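Local coordinates for CRISPR-associated protein,CRISPR-associated endonuclease Cas9 (Corynebacterium diphtheriae, PDB 6JOO) that uses a guide RNA to recognise target DNA beside a promiscuously read PAM and, as a type II-C Cas9, cleaves both strands in a magnesium-dependent reaction, at residues D680-A692 with V715-F729. Numbering follows the deposited sequence.
With ZN (zinc ion), chain F; nucleotides of chain B.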
loop_
_atom_site.group_PDB
_atom_site.type_symbol
_atom_site.label_atom_id
_atom_site.label_comp_id
_atom_site.label_asym_id
_atom_site.label_seq_id
_atom_site.Cartn_x
_atom_site.Cartn_y
_atom_site.Cartn_z
ATOM N N ASP A 680 33.462 -4.891 -19.913
ATOM C CA ASP A 680 33.603 -3.604 -19.242
ATOM C C ASP A 680 32.701 -2.550 -19.871
ATOM O O ASP A 680 32.136 -1.708 -19.164
ATOM C CB ASP A 680 35.062 -3.152 -19.277
ATOM C CG ASP A 680 35.992 -4.136 -18.597
ATOM O OD1 ASP A 680 35.571 -4.759 -17.599
ATOM O OD2 ASP A 680 37.141 -4.288 -19.061
ATOM N N ILE A 681 32.551 -2.582 -21.196
ATOM C CA ILE A 681 31.728 -1.582 -21.869
ATOM C C ILE A 681 30.261 -1.765 -21.500
ATOM O O ILE A 681 29.539 -0.789 -21.262
ATOM C CB ILE A 681 31.954 -1.647 -23.390
ATOM C CG1 ILE A 681 33.404 -1.284 -23.719
ATOM C CG2 ILE A 681 30.990 -0.727 -24.118
ATOM C CD1 ILE A 681 33.752 -1.397 -25.182
ATOM N N ASP A 682 29.806 -3.016 -21.418
ATOM C CA ASP A 682 28.440 -3.320 -21.012
ATOM C C ASP A 682 28.148 -2.947 -19.562
ATOM O O ASP A 682 26.998 -3.087 -19.127
ATOM C CB ASP A 682 28.151 -4.806 -21.241
ATOM C CG ASP A 682 28.009 -5.152 -22.712
ATOM O OD1 ASP A 682 27.980 -4.217 -23.540
ATOM O OD2 ASP A 682 27.929 -6.356 -23.042
ATOM N N LYS A 683 29.141 -2.486 -18.804
ATOM C CA LYS A 683 28.928 -2.012 -17.444
ATOM C C LYS A 683 28.899 -0.495 -17.363
ATOM O O LYS A 683 28.947 0.057 -16.260
ATOM C CB LYS A 683 30.008 -2.563 -16.510
ATOM C CG LYS A 683 30.006 -4.078 -16.385
ATOM C CD LYS A 683 31.127 -4.576 -15.487
ATOM C CE LYS A 683 31.154 -6.095 -15.433
ATOM N NZ LYS A 683 32.265 -6.602 -14.580
ATOM N N ALA A 684 28.829 0.186 -18.505
ATOM C CA ALA A 684 28.771 1.640 -18.515
ATOM C C ALA A 684 27.551 2.139 -17.755
ATOM O O ALA A 684 26.477 1.535 -17.803
ATOM C CB ALA A 684 28.743 2.158 -19.954
ATOM N N SER A 685 27.720 3.261 -17.056
ATOM C CA SER A 685 26.686 3.792 -16.174
ATOM C C SER A 685 25.583 4.545 -16.911
ATOM O O SER A 685 24.617 4.971 -16.269
ATOM C CB SER A 685 27.325 4.700 -15.121
ATOM O OG SER A 685 28.212 5.630 -15.721
ATOM N N SER A 686 25.691 4.720 -18.226
ATOM C CA SER A 686 24.655 5.410 -18.980
ATOM C C SER A 686 24.608 4.844 -20.389
ATOM O O SER A 686 25.584 4.275 -20.884
ATOM C CB SER A 686 24.893 6.924 -19.026
ATOM O OG SER A 686 25.955 7.248 -19.908
ATOM N N GLU A 687 23.455 5.018 -21.036
ATOM C CA GLU A 687 23.308 4.534 -22.403
ATOM C C GLU A 687 24.129 5.369 -23.376
ATOM O O GLU A 687 24.676 4.838 -24.350
ATOM C CB GLU A 687 21.836 4.538 -22.804
ATOM C CG GLU A 687 20.915 3.822 -21.830
ATOM C CD GLU A 687 19.494 3.731 -22.349
ATOM O OE1 GLU A 687 19.249 4.204 -23.479
ATOM O OE2 GLU A 687 18.625 3.187 -21.635
ATOM N N ALA A 688 24.226 6.678 -23.130
ATOM C CA ALA A 688 25.022 7.532 -24.005
ATOM C C ALA A 688 26.490 7.127 -23.981
ATOM O O ALA A 688 27.162 7.137 -25.019
ATOM C CB ALA A 688 24.861 8.998 -23.599
ATOM N N LEU A 689 27.004 6.761 -22.806
ATOM C CA LEU A 689 28.380 6.283 -22.727
ATOM C C LEU A 689 28.548 4.981 -23.493
ATOM O O LEU A 689 29.568 4.767 -24.158
ATOM C CB LEU A 689 28.793 6.106 -21.265
ATOM C CG LEU A 689 30.192 5.551 -20.998
ATOM C CD1 LEU A 689 31.256 6.380 -21.703
ATOM C CD2 LEU A 689 30.458 5.503 -19.505
ATOM N N TRP A 690 27.544 4.105 -23.421
ATOM C CA TRP A 690 27.604 2.836 -24.136
ATOM C C TRP A 690 27.650 3.055 -25.642
ATOM O O TRP A 690 28.393 2.372 -26.354
ATOM C CB TRP A 690 26.404 1.971 -23.754
ATOM C CG TRP A 690 26.544 0.549 -24.158
ATOM C CD1 TRP A 690 27.200 -0.434 -23.480
ATOM C CD2 TRP A 690 26.012 -0.061 -25.336
ATOM N NE1 TRP A 690 27.115 -1.621 -24.165
ATOM C CE2 TRP A 690 26.387 -1.419 -25.308
ATOM C CE3 TRP A 690 25.255 0.407 -26.415
ATOM C CZ2 TRP A 690 26.032 -2.313 -26.314
ATOM C CZ3 TRP A 690 24.902 -0.481 -27.412
ATOM C CH2 TRP A 690 25.292 -1.826 -27.356
ATOM N N CYS A 691 26.868 4.012 -26.142
ATOM C CA CYS A 691 26.862 4.280 -27.575
ATOM C C CYS A 691 28.186 4.879 -28.028
ATOM O O CYS A 691 28.688 4.542 -29.106
ATOM C CB CYS A 691 25.707 5.213 -27.928
ATOM S SG CYS A 691 24.084 4.552 -27.537
ATOM N N ALA A 692 28.764 5.768 -27.219
ATOM C CA ALA A 692 30.045 6.363 -27.580
ATOM C C ALA A 692 31.147 5.315 -27.608
ATOM O O ALA A 692 32.022 5.344 -28.482
ATOM C CB ALA A 692 30.396 7.487 -26.607
ATOM N N VAL A 715 29.667 12.527 -25.040
ATOM C CA VAL A 715 28.503 11.980 -24.348
ATOM C C VAL A 715 27.545 13.132 -24.076
ATOM O O VAL A 715 27.821 13.983 -23.221
ATOM C CB VAL A 715 28.883 11.270 -23.041
ATOM C CG1 VAL A 715 27.636 10.947 -22.233
ATOM C CG2 VAL A 715 29.670 10.002 -23.333
ATOM N N ASN A 716 26.421 13.154 -24.793
ATOM C CA ASN A 716 25.424 14.217 -24.682
ATOM C C ASN A 716 26.070 15.590 -24.865
ATOM O O ASN A 716 25.948 16.488 -24.030
ATOM C CB ASN A 716 24.673 14.128 -23.351
ATOM C CG ASN A 716 23.796 12.896 -23.261
ATOM O OD1 ASN A 716 23.714 12.249 -22.216
ATOM N ND2 ASN A 716 23.137 12.564 -24.362
ATOM N N GLY A 717 26.782 15.732 -25.985
ATOM C CA GLY A 717 27.477 16.962 -26.309
ATOM C C GLY A 717 28.663 17.290 -25.432
ATOM O O GLY A 717 29.361 18.275 -25.707
ATOM N N THR A 718 28.919 16.505 -24.388
ATOM C CA THR A 718 30.045 16.723 -23.490
ATOM C C THR A 718 31.234 15.901 -23.973
ATOM O O THR A 718 31.163 14.668 -24.026
ATOM C CB THR A 718 29.671 16.341 -22.057
ATOM O OG1 THR A 718 28.673 17.245 -21.563
ATOM C CG2 THR A 718 30.888 16.395 -21.150
ATOM N N HIS A 719 32.318 16.582 -24.334
ATOM C CA HIS A 719 33.536 15.905 -24.751
ATOM C C HIS A 719 34.288 15.369 -23.540
ATOM O O HIS A 719 34.337 16.011 -22.486
ATOM C CB HIS A 719 34.431 16.859 -25.544
ATOM C CG HIS A 719 33.969 17.094 -26.947
ATOM N ND1 HIS A 719 34.747 16.793 -28.043
ATOM C CD2 HIS A 719 32.807 17.589 -27.435
ATOM C CE1 HIS A 719 34.087 17.097 -29.146
ATOM N NE2 HIS A 719 32.907 17.582 -28.805
ATOM N N VAL A 720 34.868 14.181 -23.691
ATOM C CA VAL A 720 35.639 13.535 -22.635
ATOM C C VAL A 720 36.962 13.075 -23.228
ATOM O O VAL A 720 36.980 12.356 -24.234
ATOM C CB VAL A 720 34.880 12.346 -22.012
ATOM C CG1 VAL A 720 35.643 11.797 -20.826
ATOM C CG2 VAL A 720 33.480 12.760 -21.587
ATOM N N TYR A 721 38.065 13.489 -22.612
ATOM C CA TYR A 721 39.392 13.149 -23.100
ATOM C C TYR A 721 39.889 11.854 -22.463
ATOM O O TYR A 721 39.282 11.308 -21.539
ATOM C CB TYR A 721 40.373 14.292 -22.829
ATOM C CG TYR A 721 40.172 15.499 -23.718
ATOM C CD1 TYR A 721 39.217 16.460 -23.413
ATOM C CD2 TYR A 721 40.940 15.680 -24.862
ATOM C CE1 TYR A 721 39.031 17.565 -24.222
ATOM C CE2 TYR A 721 40.762 16.782 -25.677
ATOM C CZ TYR A 721 39.805 17.721 -25.352
ATOM O OH TYR A 721 39.623 18.820 -26.159
ATOM N N ALA A 722 41.020 11.361 -22.974
ATOM C CA ALA A 722 41.570 10.101 -22.488
ATOM C C ALA A 722 42.069 10.193 -21.052
ATOM O O ALA A 722 42.293 9.155 -20.420
ATOM C CB ALA A 722 42.702 9.635 -23.402
ATOM N N GLY A 723 42.252 11.401 -20.524
ATOM C CA GLY A 723 42.696 11.583 -19.160
ATOM C C GLY A 723 41.594 11.770 -18.146
ATOM O O GLY A 723 41.876 12.043 -16.975
ATOM N N ASP A 724 40.339 11.632 -18.559
ATOM C CA ASP A 724 39.199 11.823 -17.680
ATOM C C ASP A 724 38.648 10.480 -17.219
ATOM O O ASP A 724 38.783 9.461 -17.903
ATOM C CB ASP A 724 38.099 12.620 -18.382
ATOM C CG ASP A 724 38.557 13.998 -18.810
ATOM O OD1 ASP A 724 39.134 14.719 -17.971
ATOM O OD2 ASP A 724 38.347 14.360 -19.987
ATOM N N ASN A 725 38.016 10.495 -16.049
ATOM C CA ASN A 725 37.377 9.306 -15.505
ATOM C C ASN A 725 35.985 9.119 -16.095
ATOM O O ASN A 725 35.259 10.088 -16.339
ATOM C CB ASN A 725 37.276 9.406 -13.984
ATOM C CG ASN A 725 38.532 8.947 -13.285
ATOM O OD1 ASN A 725 39.536 8.636 -13.925
ATOM N ND2 ASN A 725 38.484 8.901 -11.961
ATOM N N ILE A 726 35.613 7.863 -16.319
ATOM C CA ILE A 726 34.260 7.508 -16.723
ATOM C C ILE A 726 33.725 6.488 -15.730
ATOM O O ILE A 726 34.480 5.725 -15.123
ATOM C CB ILE A 726 34.200 6.964 -18.168
ATOM C CG1 ILE A 726 34.856 5.588 -18.264
ATOM C CG2 ILE A 726 34.882 7.924 -19.124
ATOM C CD1 ILE A 726 34.703 4.954 -19.626
ATOM N N GLY A 727 32.401 6.491 -15.553
ATOM C CA GLY A 727 31.772 5.647 -14.556
ATOM C C GLY A 727 31.326 4.320 -15.135
ATOM O O GLY A 727 30.637 4.276 -16.157
ATOM N N LEU A 728 31.720 3.236 -14.472
ATOM C CA LEU A 728 31.301 1.894 -14.841
ATOM C C LEU A 728 30.715 1.199 -13.623
ATOM O O LEU A 728 31.121 1.458 -12.486
ATOM C CB LEU A 728 32.463 1.059 -15.393
ATOM C CG LEU A 728 33.284 1.634 -16.545
ATOM C CD1 LEU A 728 34.363 0.644 -16.929
ATOM C CD2 LEU A 728 32.410 1.961 -17.741
ATOM N N PHE A 729 29.759 0.318 -13.867
ATOM C CA PHE A 729 29.168 -0.448 -12.780
ATOM C C PHE A 729 30.162 -1.494 -12.291
ATOM O O PHE A 729 30.746 -2.218 -13.106
ATOM C CB PHE A 729 27.877 -1.119 -13.238
ATOM C CG PHE A 729 26.754 -0.159 -13.499
ATOM C CD1 PHE A 729 26.489 0.879 -12.622
ATOM C CD2 PHE A 729 25.961 -0.296 -14.626
ATOM C CE1 PHE A 729 25.451 1.762 -12.865
ATOM C CE2 PHE A 729 24.925 0.582 -14.875
ATOM C CZ PHE A 729 24.670 1.613 -13.993
HETATM ZN ZN ZN F . 36.375 16.142 -29.100
ATOM P P U B 63 21.636 6.840 -30.959
ATOM O OP1 U B 63 22.325 7.539 -32.076
ATOM O OP2 U B 63 21.874 5.394 -30.719
ATOM O "O5'" U B 63 21.939 7.640 -29.614
ATOM C "C5'" U B 63 21.465 7.161 -28.360
ATOM C "C4'" U B 63 22.080 7.898 -27.195
ATOM O "O4'" U B 63 23.531 7.808 -27.265
ATOM C "C3'" U B 63 21.753 9.388 -27.105
ATOM O "O3'" U B 63 21.689 9.758 -25.730
ATOM C "C2'" U B 63 22.986 10.034 -27.727
ATOM O "O2'" U B 63 23.212 11.372 -27.338
ATOM C "C1'" U B 63 24.083 9.110 -27.219
ATOM N N1 U B 63 25.326 9.129 -28.002
ATOM C C2 U B 63 26.398 9.796 -27.443
ATOM O O2 U B 63 26.333 10.359 -26.362
ATOM N N3 U B 63 27.545 9.784 -28.196
ATOM C C4 U B 63 27.724 9.181 -29.424
ATOM O O4 U B 63 28.822 9.258 -29.983
ATOM C C5 U B 63 26.566 8.506 -29.931
ATOM C C6 U B 63 25.433 8.502 -29.220
#
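Gly727 O takes two bonds from Ser685, one from the backbone N at 3.2 Å and one from OG at 2.8 Å. Both donors stand above the same face of the carbonyl plane, OG the farther out of it at 55°. A chi1 of 49°, which places OG between the backbone N and the carbonyl carbon, lets the hydroxyl reach the same oxygen as its own amide. Two residues along, Phe729 N donates almost straight to Lys683 O, and the pair of backbone bonds frames a single beta bridge between Ala684 and Leu728. Strand 725-728, which pairs with strand 668-671 through Ile726 and Leu728, is thereby tied to the linker between helices 678-681 and 687-694.

The Phe729 ring lies against that linker, with Ser685 CA over one face in a CH-pi contact, 4.0 Å from the ring centroid. Leu728 packs its CD2 against Ala684, while CD2 of Leu689 touches both CB of Ile726 and Gly727 O. Ser686 begins the helix as its N-cap, its OG accepting from Leu689 N.

Farther along the helix, Ala688 CB meets Val715 CG1 at 3.7 Å, and CG2 of the same valine rests by Leu689 and Ala692. Here the type I' turn of the hairpin 713-720 approaches U63 of chain B: Asn716 N donates to the base O2 at 3.2 Å, and its ND2 makes a weak bond to O3'. Beyond the turn, His719 ND1 binds zinc at 2.0 Å, with His712 as a second ligand.

All this lies in the C-terminal Cas9 piece of the engineered chain, within its beta-hairpin domain. Backbone bonds and the Ser685 hydroxyl fix the linker to the strand, whereas apolar side chains seat the hairpin on the helix; together the hairpin and helix form a surface that contacts the guide RNA.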